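Local coordinates for catechol 1,2-dioxygenase (Burkholderia vietnamiensis, PDB 5TD3), which probably catalyses the intradiol ring cleavage of catechol to cis,cis-muconate with molecular oxygen, as a metal-dependent dioxygenase dimer that also carries bound phospholipid, at residues D79-L84 against Q216-Q221; L206-Y211 against R232-H237; G149-L154 against G199-R204; L163-H168 against H237-S242. All coordinates share one frame; numbering follows the deposited sequence.

Contact 1: D79-L84 against Q216-Q221; sequences DGEAAL and QGATQQ. With PTY (phosphatidylethanolamine), chain G.
T219 and E81 meet at the start of helix 218-226, where carboxylates from 79-84 receive the NH groups of its first turn; G217 is the N-cap residue. E81 OE1 takes two bonds from the one threonine: the backbone N of T219 lies 2.9 Å from E81 OE1, nearly in line with the C-O bond, and T219 OG1 donates to the same oxygen at 2.8 Å, on the anti side of the carboxylate and a little out of its plane. The hydroxyl can do so because it stands beside its own backbone N (chi1 -56°), which turns both donors the same way. A water adds a third bond to E81 OE1 and carries it on to the backbone N of Q220. The neighbouring A218 N goes instead to D79 OD2, at 2.9 Å and with a bent N-H angle of 133°. Two carboxylates facing a helix N-terminus would be favoured by its dipole, and D79 also has a salt bridge to K75 of helix 63-78. L84 packs against T219, its CD2 3.9 Å from T219 CB and its CG near T219 CG2.

Further out, the backbone turns sharply to bring these acids together. G80 ends the preceding helix in a Schellman motif with positive phi, and E81 is itself the N-cap of helix 82-88. That helix leans on the second subunit, where N74 accepts a bond from A82 N. The contact thus joins the N-terminal helical region to the dioxygenase domain beside the lipid pocket: A82 O lies 3.3 Å from phosphatidylethanolamine C29, and Q221 NE2 is 3.0 Å from its O10.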
# COMPACT_ATOMS: atom_id res chain seq x y z
N ASP A 79 7.10 2.64 -6.38
CA ASP A 79 7.11 2.23 -7.78
C ASP A 79 5.88 2.69 -8.55
O ASP A 79 5.83 2.48 -9.77
CB ASP A 79 7.20 0.70 -7.90
CG ASP A 79 8.55 0.15 -7.49
OD1 ASP A 79 9.53 0.93 -7.43
OD2 ASP A 79 8.63 -1.07 -7.25
N GLY A 80 4.90 3.28 -7.87
CA GLY A 80 3.67 3.66 -8.55
C GLY A 80 2.92 2.50 -9.17
O GLY A 80 2.29 2.67 -10.21
N GLU A 81 2.98 1.31 -8.54
CA GLU A 81 2.46 0.08 -9.13
C GLU A 81 1.24 -0.48 -8.41
O GLU A 81 0.85 -1.61 -8.69
CB GLU A 81 3.55 -1.00 -9.17
CG GLU A 81 4.56 -0.79 -10.28
CD GLU A 81 5.47 -1.99 -10.48
OE1 GLU A 81 5.12 -3.07 -10.00
OE2 GLU A 81 6.52 -1.84 -11.15
N ALA A 82 0.60 0.29 -7.51
CA ALA A 82 -0.52 -0.30 -6.77
C ALA A 82 -1.63 -0.77 -7.71
O ALA A 82 -2.27 -1.79 -7.43
CB ALA A 82 -1.08 0.70 -5.76
N ALA A 83 -1.88 -0.05 -8.81
CA ALA A 83 -2.94 -0.47 -9.74
C ALA A 83 -2.51 -1.68 -10.58
O ALA A 83 -3.35 -2.47 -11.00
CB ALA A 83 -3.35 0.67 -10.66
N LEU A 84 -1.21 -1.83 -10.80
CA LEU A 84 -0.71 -3.03 -11.46
C LEU A 84 -0.86 -4.25 -10.57
O LEU A 84 -1.20 -5.34 -11.05
CB LEU A 84 0.76 -2.83 -11.85
CG LEU A 84 1.34 -3.91 -12.75
CD1 LEU A 84 0.65 -3.93 -14.10
CD2 LEU A 84 2.84 -3.67 -12.91
N GLN A 216 11.88 -5.35 -12.22
CA GLN A 216 12.40 -4.96 -10.92
C GLN A 216 11.35 -4.35 -10.00
O GLN A 216 11.68 -3.95 -8.88
CB GLN A 216 13.55 -3.96 -11.09
CG GLN A 216 14.59 -4.33 -12.13
CD GLN A 216 15.23 -5.67 -11.85
OE1 GLN A 216 15.22 -6.16 -10.73
NE2 GLN A 216 15.81 -6.27 -12.89
N GLY A 217 10.10 -4.27 -10.46
CA GLY A 217 9.06 -3.59 -9.71
C GLY A 217 8.42 -4.44 -8.62
O GLY A 217 8.59 -5.67 -8.55
N ALA A 218 7.68 -3.75 -7.76
CA ALA A 218 7.04 -4.38 -6.61
C ALA A 218 6.07 -5.48 -7.02
O ALA A 218 5.96 -6.50 -6.34
CB ALA A 218 6.30 -3.34 -5.78
N THR A 219 5.33 -5.27 -8.12
CA THR A 219 4.36 -6.29 -8.52
C THR A 219 5.06 -7.59 -8.86
O THR A 219 4.72 -8.65 -8.31
CB THR A 219 3.49 -5.79 -9.68
OG1 THR A 219 2.86 -4.55 -9.32
CG2 THR A 219 2.41 -6.82 -10.00
N GLN A 220 6.11 -7.53 -9.69
CA GLN A 220 6.84 -8.75 -10.02
C GLN A 220 7.52 -9.34 -8.79
O GLN A 220 7.64 -10.57 -8.69
CB GLN A 220 7.89 -8.50 -11.10
CG GLN A 220 8.44 -9.81 -11.72
CD GLN A 220 7.33 -10.64 -12.34
OE1 GLN A 220 6.62 -10.18 -13.23
NE2 GLN A 220 7.17 -11.89 -11.85
N GLN A 221 7.98 -8.50 -7.86
CA GLN A 221 8.60 -9.02 -6.65
C GLN A 221 7.65 -9.94 -5.90
O GLN A 221 8.04 -11.04 -5.47
CB GLN A 221 9.06 -7.88 -5.75
CG GLN A 221 9.89 -8.38 -4.57
CD GLN A 221 9.70 -7.55 -3.31
OE1 GLN A 221 9.62 -6.33 -3.37
NE2 GLN A 221 9.62 -8.23 -2.17
C1 PTY G . 9.16 -11.89 3.38
C2 PTY G . 11.49 -6.31 5.20
C3 PTY G . 12.45 -7.09 4.25
O4 PTY G . 7.87 -12.55 3.47
C5 PTY G . 10.45 -10.52 1.71
C6 PTY G . 9.14 -11.15 2.06
O7 PTY G . 8.07 -10.16 2.16
C8 PTY G . 7.57 -9.65 1.03
O10 PTY G . 8.11 -9.71 -0.04
C11 PTY G . 6.23 -9.03 1.27
C12 PTY G . 5.16 -9.66 0.40
C13 PTY G . 3.78 -9.55 1.00
C14 PTY G . 3.43 -8.16 1.45
C15 PTY G . 2.15 -7.67 0.84
C16 PTY G . 0.97 -8.58 1.08
C17 PTY G . -0.15 -8.30 0.12
C18 PTY G . -1.43 -9.02 0.42
C19 PTY G . -2.44 -8.88 -0.70
C20 PTY G . -3.81 -9.42 -0.38
C21 PTY G . -4.88 -8.36 -0.16
C22 PTY G . -4.45 -7.17 0.67
C23 PTY G . -4.19 -5.93 -0.16
C24 PTY G . -4.51 -6.12 -1.63
C25 PTY G . -4.46 -4.85 -2.45
C26 PTY G . -4.16 -5.10 -3.91
C27 PTY G . -4.40 -3.89 -4.78
C28 PTY G . -3.70 -2.65 -4.29
C29 PTY G . -2.21 -2.81 -4.28
C30 PTY G . 7.27 -12.58 4.66
C31 PTY G . 5.88 -13.14 4.55
O30 PTY G . 7.78 -12.20 5.68
C32 PTY G . 4.81 -12.31 5.26
C33 PTY G . 4.50 -11.00 4.55
C34 PTY G . 3.03 -10.61 4.56
C35 PTY G . 2.54 -9.88 5.80
C36 PTY G . 1.41 -8.89 5.54
C37 PTY G . 0.99 -8.10 6.77
C38 PTY G . 0.09 -6.89 6.51
C39 PTY G . 0.81 -5.62 6.06
C40 PTY G . -0.10 -4.56 5.45
C41 PTY G . -0.86 -3.67 6.43
C42 PTY G . -0.05 -2.52 7.04
C43 PTY G . -0.65 -1.13 6.84
C44 PTY G . -2.09 -1.02 7.31
P1 PTY G . 12.30 -9.67 3.43
O11 PTY G . 12.27 -8.50 4.53
O12 PTY G . 13.32 -9.31 2.34
O13 PTY G . 12.63 -11.02 3.98
O14 PTY G . 10.88 -9.64 2.77
N1 PTY G . 11.87 -6.56 6.61
O HOH W 1 11.50 -0.61 -9.05
O HOH W 2 6.50 -5.17 -11.41

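Contact 2: L206-Y211 against R232-H237; sequences LMPVGY and RPAHVH. With ZN (zinc ion), chain C.
Y211 and R232 cross at a slant, with the tyrosine CD1 4.0 Å from CG of the arginine and the phenol and guanidinium planes 73° apart. The chain of R232 bends at chi3 (66°), which carries its guanidinium away from the tyrosine and over one face of the H235 ring, offset toward the rim; beyond it, NH2 forms a salt bridge with D263. The backbones of the same two residues are joined by a short bond, R232 N to Y211 O at 2.7 Å and 168°. G210, with no side chain, slips in close enough for its CA to make a CH-O contact with R232 O. These residues flank the metal site of the intradiol dioxygenase fold: H235 and H237 bind zinc through NE2, at 2.1 and 1.9 Å, and Y175 completes the protein ligands. A second-shell bond fixes the rotation of H235, whose ND1 donates to P233 O at 2.7 Å, almost in the ring plane. Water 3 links V209 O to H235 N. At the other end P208 crosses V236 at about a right angle, its CG lying 3.9 Å from V236 CG2 and 3.5 Å from H235 O, while A234 CB lies against P208 O, 3.5 Å from it.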
# COMPACT_ATOMS: atom_id res chain seq x y z
N LEU A 206 -0.59 -2.00 -35.99
CA LEU A 206 0.37 -3.09 -36.04
C LEU A 206 0.01 -4.09 -34.95
O LEU A 206 -0.68 -3.76 -33.97
CB LEU A 206 1.81 -2.58 -35.85
CG LEU A 206 2.26 -1.48 -36.81
CD1 LEU A 206 3.66 -1.00 -36.47
CD2 LEU A 206 2.17 -1.92 -38.28
N MET A 207 0.47 -5.32 -35.13
CA MET A 207 0.15 -6.41 -34.19
C MET A 207 0.80 -6.17 -32.83
O MET A 207 2.03 -6.05 -32.76
CB MET A 207 0.62 -7.74 -34.78
CG MET A 207 0.38 -8.94 -33.87
SD MET A 207 -1.39 -9.18 -33.52
CE MET A 207 -1.90 -9.89 -35.09
N PRO A 208 0.03 -6.14 -31.73
CA PRO A 208 0.65 -6.06 -30.40
C PRO A 208 1.31 -7.36 -30.02
O PRO A 208 0.98 -8.44 -30.51
CB PRO A 208 -0.54 -5.77 -29.48
CG PRO A 208 -1.70 -6.42 -30.16
CD PRO A 208 -1.44 -6.13 -31.64
N VAL A 209 2.24 -7.25 -29.07
CA VAL A 209 2.86 -8.37 -28.38
C VAL A 209 2.49 -8.25 -26.91
O VAL A 209 2.20 -7.15 -26.42
CB VAL A 209 4.39 -8.33 -28.60
CG1 VAL A 209 5.13 -9.31 -27.71
CG2 VAL A 209 4.68 -8.60 -30.06
N GLY A 210 2.46 -9.38 -26.21
CA GLY A 210 2.04 -9.38 -24.82
C GLY A 210 2.92 -8.54 -23.92
O GLY A 210 4.12 -8.35 -24.17
N TYR A 211 2.32 -8.07 -22.84
CA TYR A 211 2.91 -7.20 -21.84
C TYR A 211 3.50 -8.02 -20.69
O TYR A 211 3.00 -9.09 -20.35
CB TYR A 211 1.82 -6.23 -21.34
CG TYR A 211 2.11 -5.47 -20.07
CD1 TYR A 211 1.95 -6.07 -18.82
CD2 TYR A 211 2.51 -4.15 -20.12
CE1 TYR A 211 2.22 -5.38 -17.65
CE2 TYR A 211 2.77 -3.44 -18.95
CZ TYR A 211 2.63 -4.06 -17.72
OH TYR A 211 2.90 -3.35 -16.56
N ARG A 232 1.11 -10.96 -19.70
CA ARG A 232 -0.19 -10.96 -20.35
C ARG A 232 -0.05 -11.45 -21.79
O ARG A 232 0.97 -11.19 -22.44
CB ARG A 232 -0.79 -9.55 -20.40
CG ARG A 232 -0.85 -8.86 -19.05
CD ARG A 232 -1.94 -7.82 -19.01
NE ARG A 232 -3.25 -8.43 -19.11
CZ ARG A 232 -4.33 -7.79 -19.51
NH1 ARG A 232 -4.26 -6.51 -19.85
NH2 ARG A 232 -5.48 -8.43 -19.56
N PRO A 233 -1.05 -12.15 -22.32
CA PRO A 233 -1.07 -12.44 -23.75
C PRO A 233 -1.27 -11.15 -24.54
O PRO A 233 -1.69 -10.12 -24.00
CB PRO A 233 -2.28 -13.37 -23.91
CG PRO A 233 -3.21 -12.92 -22.78
CD PRO A 233 -2.28 -12.62 -21.64
N ALA A 234 -0.94 -11.20 -25.83
CA ALA A 234 -1.19 -10.04 -26.68
C ALA A 234 -2.68 -9.72 -26.71
O ALA A 234 -3.52 -10.63 -26.78
CB ALA A 234 -0.68 -10.28 -28.10
N HIS A 235 -3.01 -8.43 -26.66
CA HIS A 235 -4.41 -8.02 -26.56
C HIS A 235 -4.52 -6.58 -27.04
O HIS A 235 -3.53 -5.88 -27.23
CB HIS A 235 -4.90 -8.14 -25.12
CG HIS A 235 -4.10 -7.32 -24.16
ND1 HIS A 235 -2.87 -7.73 -23.68
CD2 HIS A 235 -4.31 -6.09 -23.64
CE1 HIS A 235 -2.38 -6.79 -22.89
NE2 HIS A 235 -3.23 -5.79 -22.84
N VAL A 236 -5.76 -6.14 -27.21
CA VAL A 236 -6.08 -4.79 -27.62
C VAL A 236 -7.19 -4.30 -26.71
O VAL A 236 -8.16 -5.03 -26.49
CB VAL A 236 -6.54 -4.72 -29.09
CG1 VAL A 236 -6.91 -3.30 -29.46
CG2 VAL A 236 -5.45 -5.24 -30.03
N HIS A 237 -7.05 -3.08 -26.18
CA HIS A 237 -8.05 -2.48 -25.30
C HIS A 237 -9.04 -1.64 -26.09
O HIS A 237 -8.68 -1.00 -27.09
CB HIS A 237 -7.43 -1.55 -24.26
CG HIS A 237 -6.47 -2.20 -23.32
ND1 HIS A 237 -6.85 -2.71 -22.10
CD2 HIS A 237 -5.13 -2.38 -23.40
CE1 HIS A 237 -5.79 -3.21 -21.48
NE2 HIS A 237 -4.73 -3.02 -22.24
ZN ZN C . -2.98 -3.86 -22.12
O HOH W 3 -0.40 -6.91 -25.70

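Contact 3: G149-L154 against G199-R204; sequences GTVKDL and GTYAFR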
# COMPACT_ATOMS: atom_id res chain seq x y z
N GLY A 149 -15.28 -3.69 -37.57
CA GLY A 149 -16.54 -4.29 -37.17
C GLY A 149 -17.62 -3.23 -37.12
O GLY A 149 -17.47 -2.15 -37.67
N THR A 150 -18.73 -3.58 -36.45
CA THR A 150 -19.86 -2.68 -36.29
C THR A 150 -20.20 -2.54 -34.81
O THR A 150 -19.99 -3.46 -34.02
CB THR A 150 -21.09 -3.19 -37.06
OG1 THR A 150 -20.69 -3.61 -38.37
CG2 THR A 150 -22.14 -2.11 -37.18
N VAL A 151 -20.72 -1.37 -34.45
CA VAL A 151 -21.26 -1.12 -33.11
C VAL A 151 -22.77 -1.21 -33.22
O VAL A 151 -23.37 -0.56 -34.08
CB VAL A 151 -20.81 0.24 -32.56
CG1 VAL A 151 -21.29 0.43 -31.12
CG2 VAL A 151 -19.29 0.37 -32.62
N LYS A 152 -23.39 -2.06 -32.39
CA LYS A 152 -24.83 -2.28 -32.46
C LYS A 152 -25.43 -2.21 -31.06
O LYS A 152 -24.73 -2.34 -30.05
CB LYS A 152 -25.17 -3.65 -33.08
CG LYS A 152 -24.83 -3.77 -34.57
CD LYS A 152 -25.13 -5.16 -35.09
CE LYS A 152 -24.88 -5.25 -36.59
NZ LYS A 152 -25.07 -6.64 -37.10
N ASP A 153 -26.75 -2.01 -31.01
CA ASP A 153 -27.46 -2.06 -29.74
C ASP A 153 -28.04 -3.46 -29.53
O ASP A 153 -27.80 -4.39 -30.31
CB ASP A 153 -28.53 -0.96 -29.69
CG ASP A 153 -29.62 -1.10 -30.76
OD1 ASP A 153 -29.87 -2.21 -31.26
OD2 ASP A 153 -30.27 -0.08 -31.06
N LEU A 154 -28.81 -3.64 -28.45
CA LEU A 154 -29.35 -4.95 -28.11
C LEU A 154 -30.44 -5.42 -29.07
O LEU A 154 -30.82 -6.59 -29.00
CB LEU A 154 -29.88 -4.94 -26.68
CG LEU A 154 -28.86 -4.86 -25.54
CD1 LEU A 154 -29.56 -4.78 -24.20
CD2 LEU A 154 -27.92 -6.05 -25.57
N GLY A 199 -22.72 2.37 -38.44
CA GLY A 199 -22.16 1.83 -37.22
C GLY A 199 -20.78 1.23 -37.33
O GLY A 199 -20.30 0.62 -36.38
N THR A 200 -20.09 1.42 -38.46
CA THR A 200 -18.85 0.71 -38.69
C THR A 200 -17.65 1.50 -38.18
O THR A 200 -17.65 2.74 -38.15
CB THR A 200 -18.66 0.38 -40.17
OG1 THR A 200 -18.55 1.59 -40.92
CG2 THR A 200 -19.86 -0.42 -40.69
N TYR A 201 -16.62 0.77 -37.76
CA TYR A 201 -15.35 1.35 -37.36
C TYR A 201 -14.25 0.50 -37.97
O TYR A 201 -14.44 -0.69 -38.25
CB TYR A 201 -15.18 1.38 -35.84
CG TYR A 201 -14.81 0.02 -35.31
CD1 TYR A 201 -15.77 -0.95 -35.09
CD2 TYR A 201 -13.48 -0.31 -35.06
CE1 TYR A 201 -15.44 -2.20 -34.63
CE2 TYR A 201 -13.13 -1.55 -34.61
CZ TYR A 201 -14.11 -2.49 -34.40
OH TYR A 201 -13.77 -3.74 -33.94
N ALA A 202 -13.07 1.11 -38.16
CA ALA A 202 -11.90 0.33 -38.55
C ALA A 202 -10.64 1.01 -38.04
O ALA A 202 -10.51 2.23 -38.13
CB ALA A 202 -11.82 0.17 -40.07
N PHE A 203 -9.73 0.21 -37.50
CA PHE A 203 -8.41 0.67 -37.09
C PHE A 203 -7.35 0.00 -37.95
O PHE A 203 -7.43 -1.20 -38.22
CB PHE A 203 -8.12 0.37 -35.61
CG PHE A 203 -8.92 1.20 -34.65
CD1 PHE A 203 -8.54 2.50 -34.34
CD2 PHE A 203 -10.06 0.68 -34.04
CE1 PHE A 203 -9.26 3.26 -33.45
CE2 PHE A 203 -10.79 1.44 -33.15
CZ PHE A 203 -10.40 2.74 -32.86
N ARG A 204 -6.38 0.79 -38.40
CA ARG A 204 -5.21 0.28 -39.10
C ARG A 204 -4.01 0.49 -38.20
O ARG A 204 -3.72 1.63 -37.80
CB ARG A 204 -5.03 0.97 -40.46
CG ARG A 204 -6.13 0.58 -41.42
CD ARG A 204 -6.43 1.60 -42.49
NE ARG A 204 -7.66 1.21 -43.18
CZ ARG A 204 -8.01 1.63 -44.39
NH1 ARG A 204 -7.22 2.44 -45.07
NH2 ARG A 204 -9.15 1.22 -44.92
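G199 O receives the shortest bond of the contact, from V151 N at 2.8 Å and 164°, with the donor tilted from the carbonyl plane. The same oxygen is approached by T150 CA, at 3.3 Å in a CH-O contact. G199 has positive phi and leads into strand 200-206. Next along, G149 and Y201 form a hydrogen-bonded antiparallel pair, Y201 N reaching G149 O at 3.0 Å and G149 N returning a longer bond of 3.2 Å to Y201 O.

The tyrosine ring lies back across its partner strand. With CG placed between its own backbone N and carbonyl carbon (chi1 78°), the ring swings over G149, so that G149 N sits over one face, 3.3 Å from Y201 CE1. The lack of a side chain at G149 leaves room for this close approach. Beyond the ring, Y201 OH is hydrogen-bonded to F297 O, which fixes the far end of the phenol, and V151 CG2 touches Y201 CD1 more loosely at 4.5 Å.

On the other side of the sheet T150 and T200 form the non-hydrogen-bonded pair. Their side chains meet at a slant in the one of two T150 conformers described here, while T200 OG1 is bonded to D198. T150 N is turned to D298, on strand 292-300, which flanks strand 144-152 on its other edge. V151 and F203 reach V164 of the other sheet, so this strand pair builds one layer of the two-sheet beta sandwich characteristic of the intradiol dioxygenase domain.

Contact 4: L163-H168 against H237-S242; sequences LVECWH and HFFVTS. With ZN (zinc ion), chain C; EDO (1,2-ethanediol), chain H.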
# COMPACT_ATOMS: atom_id res chain seq x y z
N LEU A 163 -18.24 6.34 -30.04
CA LEU A 163 -16.81 6.63 -29.98
C LEU A 163 -16.07 5.37 -29.55
O LEU A 163 -16.15 4.96 -28.40
CB LEU A 163 -16.55 7.78 -29.00
CG LEU A 163 -15.07 8.18 -28.92
CD1 LEU A 163 -14.61 8.78 -30.23
CD2 LEU A 163 -14.80 9.12 -27.75
N VAL A 164 -15.35 4.76 -30.49
CA VAL A 164 -14.63 3.52 -30.24
C VAL A 164 -13.17 3.90 -30.04
O VAL A 164 -12.52 4.38 -30.98
CB VAL A 164 -14.81 2.52 -31.39
CG1 VAL A 164 -13.98 1.28 -31.12
CG2 VAL A 164 -16.28 2.14 -31.55
N GLU A 165 -12.65 3.69 -28.83
CA GLU A 165 -11.28 4.03 -28.50
C GLU A 165 -10.44 2.77 -28.37
O GLU A 165 -10.91 1.76 -27.84
CB GLU A 165 -11.21 4.81 -27.19
CG GLU A 165 -11.97 6.10 -27.15
CD GLU A 165 -11.84 6.76 -25.80
OE1 GLU A 165 -10.72 7.14 -25.46
OE2 GLU A 165 -12.85 6.90 -25.07
N CYS A 166 -9.21 2.83 -28.85
CA CYS A 166 -8.33 1.68 -28.95
C CYS A 166 -6.98 2.05 -28.36
O CYS A 166 -6.46 3.13 -28.65
CB CYS A 166 -8.16 1.28 -30.42
SG CYS A 166 -7.17 -0.19 -30.73
N TRP A 167 -6.39 1.15 -27.57
CA TRP A 167 -4.97 1.31 -27.26
C TRP A 167 -4.35 -0.06 -27.06
O TRP A 167 -5.01 -0.99 -26.60
CB TRP A 167 -4.72 2.21 -26.02
CG TRP A 167 -5.25 1.72 -24.66
CD1 TRP A 167 -4.51 1.24 -23.61
CD2 TRP A 167 -6.61 1.75 -24.19
NE1 TRP A 167 -5.33 0.95 -22.54
CE2 TRP A 167 -6.62 1.25 -22.88
CE3 TRP A 167 -7.83 2.14 -24.78
CZ2 TRP A 167 -7.79 1.13 -22.13
CZ3 TRP A 167 -9.00 2.02 -24.04
CH2 TRP A 167 -8.97 1.52 -22.73
N HIS A 168 -3.08 -0.19 -27.44
CA HIS A 168 -2.39 -1.47 -27.32
C HIS A 168 -0.89 -1.23 -27.41
O HIS A 168 -0.42 -0.12 -27.68
CB HIS A 168 -2.86 -2.46 -28.39
CG HIS A 168 -2.48 -2.08 -29.78
ND1 HIS A 168 -1.23 -2.32 -30.31
CD2 HIS A 168 -3.18 -1.44 -30.75
CE1 HIS A 168 -1.18 -1.86 -31.55
NE2 HIS A 168 -2.35 -1.33 -31.85
N HIS A 237 -7.05 -3.08 -26.18
CA HIS A 237 -8.05 -2.48 -25.30
C HIS A 237 -9.04 -1.64 -26.09
O HIS A 237 -8.68 -1.00 -27.09
CB HIS A 237 -7.43 -1.55 -24.26
CG HIS A 237 -6.47 -2.20 -23.32
ND1 HIS A 237 -6.85 -2.71 -22.10
CD2 HIS A 237 -5.13 -2.38 -23.40
CE1 HIS A 237 -5.79 -3.21 -21.48
NE2 HIS A 237 -4.73 -3.02 -22.24
N PHE A 238 -10.28 -1.57 -25.57
CA PHE A 238 -11.31 -0.69 -26.10
C PHE A 238 -12.14 -0.04 -25.00
O PHE A 238 -12.51 -0.67 -24.01
CB PHE A 238 -12.28 -1.43 -27.04
CG PHE A 238 -11.62 -2.01 -28.25
CD1 PHE A 238 -11.40 -1.23 -29.37
CD2 PHE A 238 -11.24 -3.34 -28.28
CE1 PHE A 238 -10.81 -1.77 -30.50
CE2 PHE A 238 -10.65 -3.88 -29.42
CZ PHE A 238 -10.44 -3.09 -30.52
N PHE A 239 -12.46 1.23 -25.21
CA PHE A 239 -13.61 1.91 -24.63
C PHE A 239 -14.60 2.13 -25.76
O PHE A 239 -14.19 2.49 -26.86
CB PHE A 239 -13.26 3.29 -24.06
CG PHE A 239 -12.62 3.31 -22.70
CD1 PHE A 239 -12.94 2.38 -21.74
CD2 PHE A 239 -11.72 4.32 -22.39
CE1 PHE A 239 -12.34 2.44 -20.48
CE2 PHE A 239 -11.12 4.38 -21.15
CZ PHE A 239 -11.43 3.43 -20.20
N VAL A 240 -15.89 1.98 -25.48
CA VAL A 240 -16.91 2.46 -26.41
C VAL A 240 -17.91 3.32 -25.64
O VAL A 240 -18.54 2.85 -24.68
CB VAL A 240 -17.64 1.32 -27.14
CG1 VAL A 240 -18.58 1.92 -28.18
CG2 VAL A 240 -16.64 0.38 -27.79
N THR A 241 -18.08 4.57 -26.08
CA THR A 241 -18.97 5.53 -25.45
C THR A 241 -20.02 5.97 -26.46
O THR A 241 -19.70 6.23 -27.62
CB THR A 241 -18.18 6.75 -24.93
OG1 THR A 241 -17.15 6.32 -24.02
CG2 THR A 241 -19.10 7.72 -24.21
N SER A 242 -21.28 6.06 -26.01
CA SER A 242 -22.37 6.44 -26.90
C SER A 242 -23.49 7.03 -26.06
O SER A 242 -23.88 6.45 -25.05
CB SER A 242 -22.88 5.22 -27.69
OG SER A 242 -24.07 5.50 -28.42
ZN ZN C . -2.98 -3.86 -22.12
C1 EDO H . -20.89 6.96 -21.06
O1 EDO H . -21.58 6.63 -19.85
C2 EDO H . -21.86 6.74 -22.20
O2 EDO H . -21.44 5.68 -23.06
O HOH W 4 -15.12 5.66 -25.87
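W167 and H237 make the dense end of this antiparallel strand pair. Their rings form an offset stack, the five-membered ring of W167 and the imidazole lying 4.2 Å apart between centroids with planes only 6° from parallel. H237 CB presses on the six-membered ring of the indole, 3.3 Å from its centroid in a CH-pi contact. A chi1 of 64° folds the indole of W167 back over the neighbouring strand. Its far edge then points at the face of F239, where W167 CH2 stands 3.9 Å from F239 CE2; Y121 meets W167 and F239 edge to face. The indole covers one face of the imidazole whose NE2 binds zinc, and probably helps to hold its orientation.

On the opposite face of the sheet V164 and V240 lie side by side, and C166 SG sits obliquely beside the F238 ring, 4.0 Å from F238 CE1. Paired backbone bonds join L163 with T241, E165 with F239 and W167 with H237.

Toward L163 and T241 the packing gives way to water and polar groups. There water 4 donates to L163 O and, at 2.7 Å, to E165 OE2 and, in one of two T241 conformers, accepts from T241 OG1; the other carboxylate oxygen of E165 is bonded to Y121. An ethanediol, probably from the crystallisation liquor, takes a bond from S242 N. These are inner strands of one sheet of the intradiol dioxygenase beta sandwich, carrying a metal-binding histidine at one end.

Overall arrangement
Contacts 3 and 4 lie in the two facing sheets of the beta sandwich, their centres 11 Å apart, and F203 and V151 of the first pack on V164 and C166 of the second. Contact 2 follows contact 3 along the chain, strand 200-206 running into its loop, and is nested within the chain closed by contact 4. The two share H237 and strand 235-241, bringing backbone loop and sheet together at the zinc. Contact 1 stands apart, 35 Å from contact 3 between centres, where the N-terminal helices and lipid lie. It reaches the metal side through L84, whose CD1 touches Y211 OH of contact 2 at 3.4 Å.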